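Local structure of putative iron-regulated protein A (Parabacteroides distasonis ATCC 8503, 4ECG) at residues T53-Y58 with R146-A151; E119-I122 with E126-K129; E308-S311 with L315-L318; I338-A343 with I358-E363. The protein is of unknown function but belongs to the imelysin-like family of putative metallopeptidases, binds calcium ions and may take part in iron uptake. All coordinates share one frame; numbering follows the deposited sequence.

Interaction 1 (T53-Y58 with R146-A151)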
loop_
_atom_site.group_PDB
_atom_site.type_symbol
_atom_site.label_atom_id
_atom_site.label_comp_id
_atom_site.label_asym_id
_atom_site.label_seq_id
_atom_site.Cartn_x
_atom_site.Cartn_y
_atom_site.Cartn_z
ATOM N N THR A 53 4.284 5.894 -14.238
ATOM C CA THR A 53 4.434 5.290 -15.565
ATOM C C THR A 53 3.320 4.251 -15.723
ATOM O O THR A 53 2.604 4.272 -16.710
ATOM C CB THR A 53 5.842 4.680 -15.800
ATOM O OG1 THR A 53 6.854 5.704 -15.719
ATOM C CG2 THR A 53 5.923 3.987 -17.161
ATOM N N LYS A 54 3.129 3.387 -14.727
ATOM C CA LYS A 54 2.161 2.309 -14.849
ATOM C C LYS A 54 0.721 2.846 -14.804
ATOM O O LYS A 54 -0.175 2.253 -15.429
ATOM C CB LYS A 54 2.341 1.224 -13.770
ATOM C CG LYS A 54 3.732 0.619 -13.589
ATOM C CD LYS A 54 3.950 -0.610 -14.419
ATOM C CE LYS A 54 5.380 -1.164 -14.336
ATOM N NZ LYS A 54 5.567 -1.884 -13.059
HETATM N N MSE A 55 0.495 3.948 -14.072
HETATM C CA MSE A 55 -0.830 4.582 -14.014
HETATM C C MSE A 55 -1.216 5.244 -15.342
HETATM O O MSE A 55 -2.344 5.165 -15.758
HETATM C CB MSE A 55 -0.942 5.577 -12.852
HETATM C CG MSE A 55 -2.351 6.070 -12.594
HETATM SE SE MSE A 55 -3.566 4.627 -11.964
HETATM C CE MSE A 55 -3.090 4.735 -10.113
ATOM N N THR A 56 -0.287 5.894 -15.984
ATOM C CA THR A 56 -0.483 6.380 -17.334
ATOM C C THR A 56 -0.788 5.228 -18.304
ATOM O O THR A 56 -1.694 5.353 -19.099
ATOM C CB THR A 56 0.716 7.249 -17.784
ATOM O OG1 THR A 56 0.960 8.283 -16.788
ATOM C CG2 THR A 56 0.494 7.875 -19.259
ATOM N N ALA A 57 -0.119 4.081 -18.212
ATOM C CA ALA A 57 -0.488 2.931 -19.091
ATOM C C ALA A 57 -1.896 2.439 -18.750
ATOM O O ALA A 57 -2.727 2.130 -19.648
ATOM C CB ALA A 57 0.491 1.790 -18.978
ATOM N N TYR A 58 -2.198 2.403 -17.458
ATOM C CA TYR A 58 -3.514 1.964 -17.047
ATOM C C TYR A 58 -4.644 2.864 -17.603
ATOM O O TYR A 58 -5.624 2.344 -18.122
ATOM C CB TYR A 58 -3.611 1.828 -15.555
ATOM C CG TYR A 58 -5.042 1.728 -15.096
ATOM C CD1 TYR A 58 -5.731 0.529 -15.095
ATOM C CD2 TYR A 58 -5.700 2.850 -14.624
ATOM C CE1 TYR A 58 -7.081 0.476 -14.666
ATOM C CE2 TYR A 58 -7.005 2.801 -14.164
ATOM C CZ TYR A 58 -7.697 1.636 -14.205
ATOM O OH TYR A 58 -8.977 1.725 -13.819
ATOM N N ARG A 146 -14.992 6.249 -5.491
ATOM C CA ARG A 146 -13.981 6.249 -6.502
ATOM C C ARG A 146 -12.755 5.356 -6.147
ATOM O O ARG A 146 -12.878 4.445 -5.383
ATOM C CB ARG A 146 -13.629 7.707 -6.858
ATOM C CG ARG A 146 -12.946 8.460 -5.758
ATOM C CD ARG A 146 -12.275 9.716 -6.263
ATOM N NE ARG A 146 -11.572 10.430 -5.177
ATOM C CZ ARG A 146 -11.955 11.549 -4.570
ATOM N NH1 ARG A 146 -13.065 12.180 -4.912
ATOM N NH2 ARG A 146 -11.179 12.077 -3.615
ATOM N N GLY A 147 -11.606 5.568 -6.779
ATOM C CA GLY A 147 -10.361 4.903 -6.394
ATOM C C GLY A 147 -10.229 3.532 -7.036
ATOM O O GLY A 147 -11.118 3.131 -7.823
ATOM N N PHE A 148 -9.123 2.850 -6.696
ATOM C CA PHE A 148 -8.770 1.522 -7.242
ATOM C C PHE A 148 -9.928 0.513 -7.187
ATOM O O PHE A 148 -10.148 -0.255 -8.108
ATOM C CB PHE A 148 -7.643 0.885 -6.452
ATOM C CG PHE A 148 -6.268 1.217 -6.925
ATOM C CD1 PHE A 148 -5.669 0.459 -7.884
ATOM C CD2 PHE A 148 -5.541 2.215 -6.309
ATOM C CE1 PHE A 148 -4.385 0.705 -8.273
ATOM C CE2 PHE A 148 -4.253 2.478 -6.686
ATOM C CZ PHE A 148 -3.681 1.715 -7.684
ATOM N N HIS A 149 -10.670 0.545 -6.110
ATOM C CA HIS A 149 -11.677 -0.497 -5.913
ATOM C C HIS A 149 -12.967 -0.251 -6.643
ATOM O O HIS A 149 -13.695 -1.194 -6.929
ATOM C CB HIS A 149 -11.882 -0.771 -4.423
ATOM C CG HIS A 149 -10.617 -1.256 -3.732
ATOM N ND1 HIS A 149 -9.987 -2.396 -4.090
ATOM C CD2 HIS A 149 -9.846 -0.676 -2.750
ATOM C CE1 HIS A 149 -8.891 -2.539 -3.355
ATOM N NE2 HIS A 149 -8.803 -1.488 -2.523
ATOM N N THR A 150 -13.258 1.000 -6.993
ATOM C CA THR A 150 -14.454 1.266 -7.774
ATOM C C THR A 150 -14.154 0.797 -9.224
ATOM O O THR A 150 -14.981 0.135 -9.831
ATOM C CB THR A 150 -14.914 2.749 -7.709
ATOM O OG1 THR A 150 -15.252 3.081 -6.371
ATOM C CG2 THR A 150 -16.133 3.006 -8.599
ATOM N N ALA A 151 -12.993 1.155 -9.762
ATOM C CA ALA A 151 -12.514 0.667 -11.065
ATOM C C ALA A 151 -12.515 -0.896 -11.065
ATOM O O ALA A 151 -13.064 -1.509 -11.950
ATOM C CB ALA A 151 -11.114 1.245 -11.365
#
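Met55 and Tyr58 both leave helix 29-68 with CG anti to the backbone N (chi1 -170° and 165°), which sends their side chains across to Phe148 and Ala151 of helix 147-155. Met55 is a selenomethionine. Its chain bends at chi2 and again at chi3, and this brings the terminal methyl round to the phenyl ring. Met55 CE lies 3.9 Å from Phe148 CZ, approaching the ring obliquely. One turn further on, Tyr58 OH sits 3.3 Å from Ala151 CB, a close van der Waals contact. The two backbones stay well apart, with 10.9 Å between the CA atoms of Met55 and Phe148. Met55, Tyr58 and Phe148 span the gap with their side-chain ends, and Ala151 contributes its CB methyl. Within the second segment, Thr150 OG1 gives a 2.9 Å hydrogen bond to Arg146 O from above the carbonyl plane. Phe148 also makes a cation-pi contact with Arg85, and its side chain comes within about 4 Å of that of the calcium ligand Asp109. Gly147, His149 and Glu152 match the GxHxxE motif of imelysin-like proteins, so the contact lies beside a probable functional site. No hydrogen bond crosses between the segments. The buried Tyr58 hydroxyl is hydrogen-bonded to Ser181 OG instead, which leaves van der Waals contact as the link between the two helices here.

Interaction 2 (E119-I122 with E126-K129)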
loop_
_atom_site.group_PDB
_atom_site.type_symbol
_atom_site.label_atom_id
_atom_site.label_comp_id
_atom_site.label_asym_id
_atom_site.label_seq_id
_atom_site.Cartn_x
_atom_site.Cartn_y
_atom_site.Cartn_z
ATOM N N GLU A 119 -24.277 2.705 -7.388
ATOM C CA GLU A 119 -25.434 2.267 -8.165
ATOM C C GLU A 119 -26.335 3.455 -8.511
ATOM O O GLU A 119 -26.897 3.547 -9.621
ATOM C CB GLU A 119 -26.221 1.203 -7.393
ATOM C CG GLU A 119 -26.900 0.164 -8.276
ATOM C CD GLU A 119 -27.765 -0.807 -7.458
ATOM O OE1 GLU A 119 -27.187 -1.639 -6.703
ATOM O OE2 GLU A 119 -29.027 -0.735 -7.560
ATOM N N GLU A 120 -26.455 4.366 -7.553
ATOM C CA GLU A 120 -27.262 5.541 -7.710
ATOM C C GLU A 120 -26.671 6.444 -8.794
ATOM O O GLU A 120 -27.398 6.956 -9.655
ATOM C CB GLU A 120 -27.372 6.279 -6.374
ATOM C CG GLU A 120 -28.448 7.360 -6.298
ATOM C CD GLU A 120 -28.254 8.250 -5.071
ATOM O OE1 GLU A 120 -28.272 7.726 -3.939
ATOM O OE2 GLU A 120 -28.037 9.462 -5.243
ATOM N N ILE A 121 -25.364 6.640 -8.766
ATOM C CA ILE A 121 -24.724 7.479 -9.768
ATOM C C ILE A 121 -24.864 6.815 -11.179
ATOM O O ILE A 121 -25.126 7.483 -12.172
ATOM C CB ILE A 121 -23.237 7.769 -9.402
ATOM C CG1 ILE A 121 -23.153 8.681 -8.186
ATOM C CG2 ILE A 121 -22.514 8.429 -10.570
ATOM C CD1 ILE A 121 -21.770 8.777 -7.597
ATOM N N ILE A 122 -24.740 5.501 -11.251
ATOM C CA ILE A 122 -24.884 4.828 -12.506
ATOM C C ILE A 122 -26.279 5.123 -13.084
ATOM O O ILE A 122 -26.419 5.270 -14.296
ATOM C CB ILE A 122 -24.667 3.295 -12.378
ATOM C CG1 ILE A 122 -23.191 3.011 -12.025
ATOM C CG2 ILE A 122 -25.112 2.595 -13.665
ATOM C CD1 ILE A 122 -22.899 1.564 -11.592
ATOM N N GLU A 126 -25.121 11.520 -11.921
ATOM C CA GLU A 126 -24.624 12.653 -11.113
ATOM C C GLU A 126 -23.136 12.474 -10.733
ATOM O O GLU A 126 -22.745 12.300 -9.576
ATOM C CB GLU A 126 -25.519 12.895 -9.876
ATOM C CG GLU A 126 -25.645 14.383 -9.501
ATOM C CD GLU A 126 -26.209 14.658 -8.096
ATOM O OE1 GLU A 126 -26.835 13.736 -7.535
ATOM O OE2 GLU A 126 -26.018 15.796 -7.556
ATOM N N PHE A 127 -22.292 12.538 -11.735
ATOM C CA PHE A 127 -20.869 12.271 -11.541
ATOM C C PHE A 127 -20.124 13.231 -10.631
ATOM O O PHE A 127 -19.125 12.833 -10.033
ATOM C CB PHE A 127 -20.158 12.159 -12.879
ATOM C CG PHE A 127 -20.714 11.089 -13.738
ATOM C CD1 PHE A 127 -20.703 9.774 -13.304
ATOM C CD2 PHE A 127 -21.219 11.381 -14.981
ATOM C CE1 PHE A 127 -21.221 8.770 -14.113
ATOM C CE2 PHE A 127 -21.756 10.409 -15.796
ATOM C CZ PHE A 127 -21.756 9.095 -15.366
ATOM N N SER A 128 -20.632 14.441 -10.461
ATOM C CA SER A 128 -20.065 15.391 -9.492
ATOM C C SER A 128 -19.887 14.855 -8.059
ATOM O O SER A 128 -19.017 15.329 -7.325
ATOM C CB SER A 128 -20.858 16.733 -9.457
ATOM O OG SER A 128 -22.205 16.567 -9.066
ATOM N N LYS A 129 -20.689 13.875 -7.675
ATOM C CA LYS A 129 -20.588 13.293 -6.357
ATOM C C LYS A 129 -19.264 12.527 -6.123
ATOM O O LYS A 129 -18.956 12.178 -4.994
ATOM C CB LYS A 129 -21.792 12.365 -6.095
ATOM C CG LYS A 129 -23.154 13.060 -5.968
ATOM C CD LYS A 129 -24.312 12.077 -5.650
ATOM C CE LYS A 129 -24.642 11.871 -4.138
ATOM N NZ LYS A 129 -23.774 10.936 -3.313
#
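Ile121 spreads its branches over the turn that follows its own helix, meeting Phe127, the Glu126 carbonyl and Lys129 in one sweep. Its CG2 methyl, anti to the backbone N, reaches the phenyl ring obliquely: Ile121 CG2 is 3.5 Å from Phe127 CD1 and 3.8 Å from Phe127 CE1. On the other branch CG1 lies beside the backbone N (chi1 -69°). Along it, Ile121 CG1 rests 3.9 Å from Glu126 O, and Ile121 CD1 ends 3.9 Å from Lys129 CB. The Glu126 carbonyl also accepts a backbone hydrogen bond from Lys129 N at 3.2 Å, which helps define the turn. Ile130, Leu145 and Tyr176 touch Ile121 as well, and Tyr176 and Leu179 of helix 171-196 touch Phe127. An alanine in place of Ile121 would probably leave the Phe127 ring and the base of Lys129 without their shared apolar partner and let the turn shift against helix 115-124. Above this patch the charges are looser. Glu120 OE2 stands 4.9 Å from Lys129 NZ, too far for a salt bridge, and 5.0 Å from Glu126 OE1. The lysine chain, bent at chi3 and chi4, keeps its amine on the Glu120 side, where a weak attraction is possible. Apolar contact thus carries the direct meeting of the two segments, while Thr124 OG1 ties turn to helix through hydrogen bonds with Glu120 O and Glu126 N.

Interaction 3 (E308-S311 with L315-L318)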
loop_
_atom_site.group_PDB
_atom_site.type_symbol
_atom_site.label_atom_id
_atom_site.label_comp_id
_atom_site.label_asym_id
_atom_site.label_seq_id
_atom_site.Cartn_x
_atom_site.Cartn_y
_atom_site.Cartn_z
ATOM N N GLU A 308 21.605 -10.151 0.897
ATOM C CA GLU A 308 22.750 -10.490 0.029
ATOM C C GLU A 308 22.992 -9.453 -1.099
ATOM O O GLU A 308 23.933 -9.581 -1.831
ATOM C CB GLU A 308 22.624 -11.940 -0.504
ATOM C CG GLU A 308 22.988 -13.030 0.524
ATOM C CD GLU A 308 22.603 -14.491 0.098
ATOM O OE1 GLU A 308 22.230 -14.781 -1.075
ATOM O OE2 GLU A 308 22.683 -15.402 0.949
ATOM N N SER A 309 22.177 -8.410 -1.197
ATOM C CA SER A 309 22.327 -7.387 -2.231
ATOM C C SER A 309 22.066 -5.948 -1.726
ATOM O O SER A 309 21.937 -4.994 -2.525
ATOM C CB SER A 309 21.341 -7.707 -3.332
ATOM O OG SER A 309 20.024 -7.828 -2.803
ATOM N N ALA A 310 22.050 -5.816 -0.393
ATOM C CA ALA A 310 21.667 -4.595 0.308
ATOM C C ALA A 310 22.602 -3.445 0.014
ATOM O O ALA A 310 23.807 -3.656 -0.186
ATOM C CB ALA A 310 21.700 -4.860 1.804
ATOM N N SER A 311 22.050 -2.234 0.024
ATOM C CA SER A 311 22.866 -0.998 0.007
ATOM C C SER A 311 23.668 -0.790 1.319
ATOM O O SER A 311 23.232 -1.196 2.392
ATOM C CB SER A 311 21.968 0.216 -0.262
ATOM O OG SER A 311 22.655 1.424 -0.001
ATOM N N LEU A 315 19.089 0.949 6.519
ATOM C CA LEU A 315 18.738 0.657 7.898
ATOM C C LEU A 315 19.323 -0.680 8.276
ATOM O O LEU A 315 19.698 -0.897 9.455
ATOM C CB LEU A 315 17.213 0.607 8.130
ATOM C CG LEU A 315 16.505 1.932 8.264
ATOM C CD1 LEU A 315 14.959 1.761 8.262
ATOM C CD2 LEU A 315 17.080 2.615 9.490
ATOM N N HIS A 316 19.382 -1.588 7.304
ATOM C CA HIS A 316 20.031 -2.881 7.516
ATOM C C HIS A 316 21.449 -2.732 7.972
ATOM O O HIS A 316 21.852 -3.324 8.966
ATOM C CB HIS A 316 19.971 -3.710 6.249
ATOM C CG HIS A 316 20.914 -4.870 6.238
ATOM N ND1 HIS A 316 20.756 -5.931 7.042
ATOM C CD2 HIS A 316 22.054 -5.114 5.469
ATOM C CE1 HIS A 316 21.771 -6.813 6.812
ATOM N NE2 HIS A 316 22.553 -6.306 5.850
ATOM N N ALA A 317 22.219 -1.928 7.262
ATOM C CA ALA A 317 23.619 -1.761 7.599
ATOM C C ALA A 317 23.723 -1.144 8.985
ATOM O O ALA A 317 24.499 -1.617 9.799
ATOM C CB ALA A 317 24.321 -0.877 6.576
ATOM N N LEU A 318 22.939 -0.101 9.270
ATOM C CA LEU A 318 23.076 0.574 10.558
ATOM C C LEU A 318 22.672 -0.367 11.694
ATOM O O LEU A 318 23.380 -0.467 12.692
ATOM C CB LEU A 318 22.275 1.863 10.626
ATOM C CG LEU A 318 22.713 3.052 9.768
ATOM C CD1 LEU A 318 21.818 4.246 10.128
ATOM C CD2 LEU A 318 24.186 3.364 9.916
#
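Ala310 puts its methyl against the imidazole of His316, with Ala310 CB 3.7 Å from His316 CD2. The chi1 of His316 turns the ring toward the loop that leads into helix 315-322: CG stands anti to the backbone N (chi1 164°), beside the carbonyl carbon. With chi2 at 69° the CD2 corner comes up to the alanine methyl, which approaches the ring obliquely. The backbones themselves keep their distance, with 7.6 Å between the CA atoms of Ala310 and His316. On the far side of the ring, ND1 is hydrogen-bonded to Asp327 OD1, and this bond is likely to fix the ring's rotation. Phe300 adds a second aromatic neighbour: its ring meets that of His316 with the planes about 55° apart, and it touches Ala310 too. The next pair is looser. Ala317 points its methyl toward the loop, where Ala317 CB lies 4.3 Å from Ser311 O. That carbonyl oxygen is also hydrogen-bonded to Ser314 OG, as is Ala317 N, so Ser314 links the loop to the first turn of the helix from between the two segments. The arrangement is that of a loop folding against the first turn of the helix it enters. Across the segments there is no hydrogen bond, only van der Waals contact. ND1 is bound to Asp327, and the ring carbon CD2 meets the Ala310 methyl.

Interaction 4 (I338-A343 with I358-E363)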
loop_
_atom_site.group_PDB
_atom_site.type_symbol
_atom_site.label_atom_id
_atom_site.label_comp_id
_atom_site.label_asym_id
_atom_site.label_seq_id
_atom_site.Cartn_x
_atom_site.Cartn_y
_atom_site.Cartn_z
ATOM N N ILE A 338 6.647 -12.659 4.562
ATOM C CA ILE A 338 6.337 -12.816 3.138
ATOM C C ILE A 338 6.036 -14.275 2.826
ATOM O O ILE A 338 5.084 -14.588 2.136
ATOM C CB ILE A 338 7.513 -12.329 2.241
ATOM C CG1 ILE A 338 7.702 -10.826 2.357
ATOM C CG2 ILE A 338 7.314 -12.668 0.763
ATOM C CD1 ILE A 338 9.090 -10.319 1.884
ATOM N N ASP A 339 6.878 -15.180 3.298
ATOM C CA ASP A 339 6.639 -16.598 3.029
ATOM C C ASP A 339 5.276 -17.049 3.621
ATOM O O ASP A 339 4.571 -17.841 2.990
ATOM C CB ASP A 339 7.798 -17.490 3.554
ATOM C CG ASP A 339 9.139 -17.304 2.755
ATOM O OD1 ASP A 339 9.266 -16.570 1.741
ATOM O OD2 ASP A 339 10.103 -17.916 3.175
ATOM N N ALA A 340 4.919 -16.554 4.825
ATOM C CA ALA A 340 3.668 -16.921 5.507
ATOM C C ALA A 340 2.469 -16.353 4.726
ATOM O O ALA A 340 1.503 -17.028 4.518
ATOM C CB ALA A 340 3.662 -16.416 6.941
ATOM N N ILE A 341 2.582 -15.129 4.242
ATOM C CA ILE A 341 1.522 -14.559 3.452
ATOM C C ILE A 341 1.340 -15.411 2.202
ATOM O O ILE A 341 0.225 -15.815 1.964
ATOM C CB ILE A 341 1.730 -13.074 3.099
ATOM C CG1 ILE A 341 1.674 -12.214 4.368
ATOM C CG2 ILE A 341 0.680 -12.652 2.092
ATOM C CD1 ILE A 341 2.256 -10.803 4.292
ATOM N N ASN A 342 2.426 -15.731 1.474
ATOM C CA ASN A 342 2.372 -16.542 0.244
ATOM C C ASN A 342 1.823 -17.978 0.433
ATOM O O ASN A 342 1.316 -18.565 -0.500
ATOM C CB ASN A 342 3.756 -16.648 -0.437
ATOM C CG ASN A 342 4.250 -15.343 -1.055
ATOM O OD1 ASN A 342 3.488 -14.428 -1.297
ATOM N ND2 ASN A 342 5.563 -15.262 -1.288
ATOM N N ALA A 343 1.943 -18.541 1.624
ATOM C CA ALA A 343 1.490 -19.900 1.886
ATOM C C ALA A 343 -0.029 -19.945 2.121
ATOM O O ALA A 343 -0.627 -21.040 2.067
ATOM C CB ALA A 343 2.253 -20.520 3.084
ATOM N N ILE A 358 -3.088 -18.893 8.101
ATOM C CA ILE A 358 -3.499 -17.478 8.431
ATOM C C ILE A 358 -2.810 -17.057 9.767
ATOM O O ILE A 358 -2.169 -16.017 9.845
ATOM C CB ILE A 358 -5.034 -17.312 8.476
ATOM C CG1 ILE A 358 -5.603 -17.367 7.051
ATOM C CG2 ILE A 358 -5.423 -15.994 9.162
ATOM C CD1 ILE A 358 -7.104 -17.632 6.909
ATOM N N ASN A 359 -2.817 -17.945 10.748
ATOM C CA ASN A 359 -2.207 -17.666 12.040
ATOM C C ASN A 359 -0.734 -17.479 11.995
ATOM O O ASN A 359 -0.240 -16.559 12.629
ATOM C CB ASN A 359 -2.572 -18.726 13.107
ATOM C CG ASN A 359 -4.053 -18.644 13.533
ATOM O OD1 ASN A 359 -4.732 -17.675 13.184
ATOM N ND2 ASN A 359 -4.569 -19.682 14.226
ATOM N N THR A 360 -0.019 -18.322 11.257
ATOM C CA THR A 360 1.442 -18.141 11.057
ATOM C C THR A 360 1.677 -16.748 10.444
ATOM O O THR A 360 2.628 -16.037 10.789
ATOM C CB THR A 360 1.981 -19.261 10.140
ATOM O OG1 THR A 360 1.616 -20.523 10.714
ATOM C CG2 THR A 360 3.526 -19.205 9.909
ATOM N N ALA A 361 0.771 -16.358 9.547
ATOM C CA ALA A 361 0.905 -15.101 8.813
ATOM C C ALA A 361 0.663 -13.948 9.772
ATOM O O ALA A 361 1.472 -13.043 9.872
ATOM C CB ALA A 361 -0.069 -15.074 7.640
ATOM N N THR A 362 -0.435 -13.986 10.526
ATOM C CA THR A 362 -0.718 -12.859 11.465
ATOM C C THR A 362 0.270 -12.810 12.636
ATOM O O THR A 362 0.667 -11.732 13.044
ATOM C CB THR A 362 -2.158 -12.869 11.974
ATOM O OG1 THR A 362 -2.380 -14.051 12.745
ATOM C CG2 THR A 362 -3.158 -12.854 10.786
ATOM N N GLU A 363 0.718 -13.948 13.154
ATOM C CA GLU A 363 1.838 -13.939 14.122
ATOM C C GLU A 363 3.143 -13.419 13.551
ATOM O O GLU A 363 3.936 -12.835 14.266
ATOM C CB GLU A 363 2.100 -15.310 14.710
ATOM C CG GLU A 363 0.975 -15.816 15.611
ATOM C CD GLU A 363 0.956 -17.344 15.698
ATOM O OE1 GLU A 363 2.059 -17.969 15.633
ATOM O OE2 GLU A 363 -0.159 -17.916 15.806
#
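A helical hairpin is built here: helix 324-343 and helix 355-377 run nearly antiparallel, with 152° between their directions in these segments. Ala340 and Ala361 meet where they cross. Their CA atoms are only 4.7 Å apart, and the local axes approach to 8.2 Å. Both methyls point toward the partner helix. Ala340 CB fits against the other backbone, 3.6 Å from Ala361 CA and 4.0 Å from Thr360 O. In return Ala361 CB comes 4.0 Å from Ala340 O. At the exposed rim the Thr360 methyl joins in, with its CG2 4.1 Å from Ala340 CB. Thr360 OG1 sits beside the backbone N (chi1 -55°), which leaves CG2 anti to it, and the hydroxyl is hydrogen-bonded to Glu356 O in its own helix. Ile341 continues the buried side, and its side chain packs on Ile292 of helix 284-300. Another face of helix 355-377 packs on helix 239-259. No hydrogen bond links the two segments. Small side chains let the backbones come this close, an alanine-mediated close approach of the kind found in antiparallel helix pairs of up-and-down bundles, in keeping with the largely helical imelysin fold.

From the N terminus, interaction 1 opens first, on helix 29-68, and closes a long, largely helical loop when the chain reaches helix 147-155. Interaction 2 is nested inside that loop and folds the turn after helix 115-124 back on its own helix. Their centres are 19 Å apart, on the same side of the chain's centre. Interactions 3 and 4 follow in series and cross neither of them. Interaction 3 lies on the opposite side of the chain's centre from both and fastens the loop after helix 284-300 to helix 315-322. Interaction 4 closes a hairpin between helices 324-343 and 355-377. No two of the contacts touch, and all lie within the imelysin range.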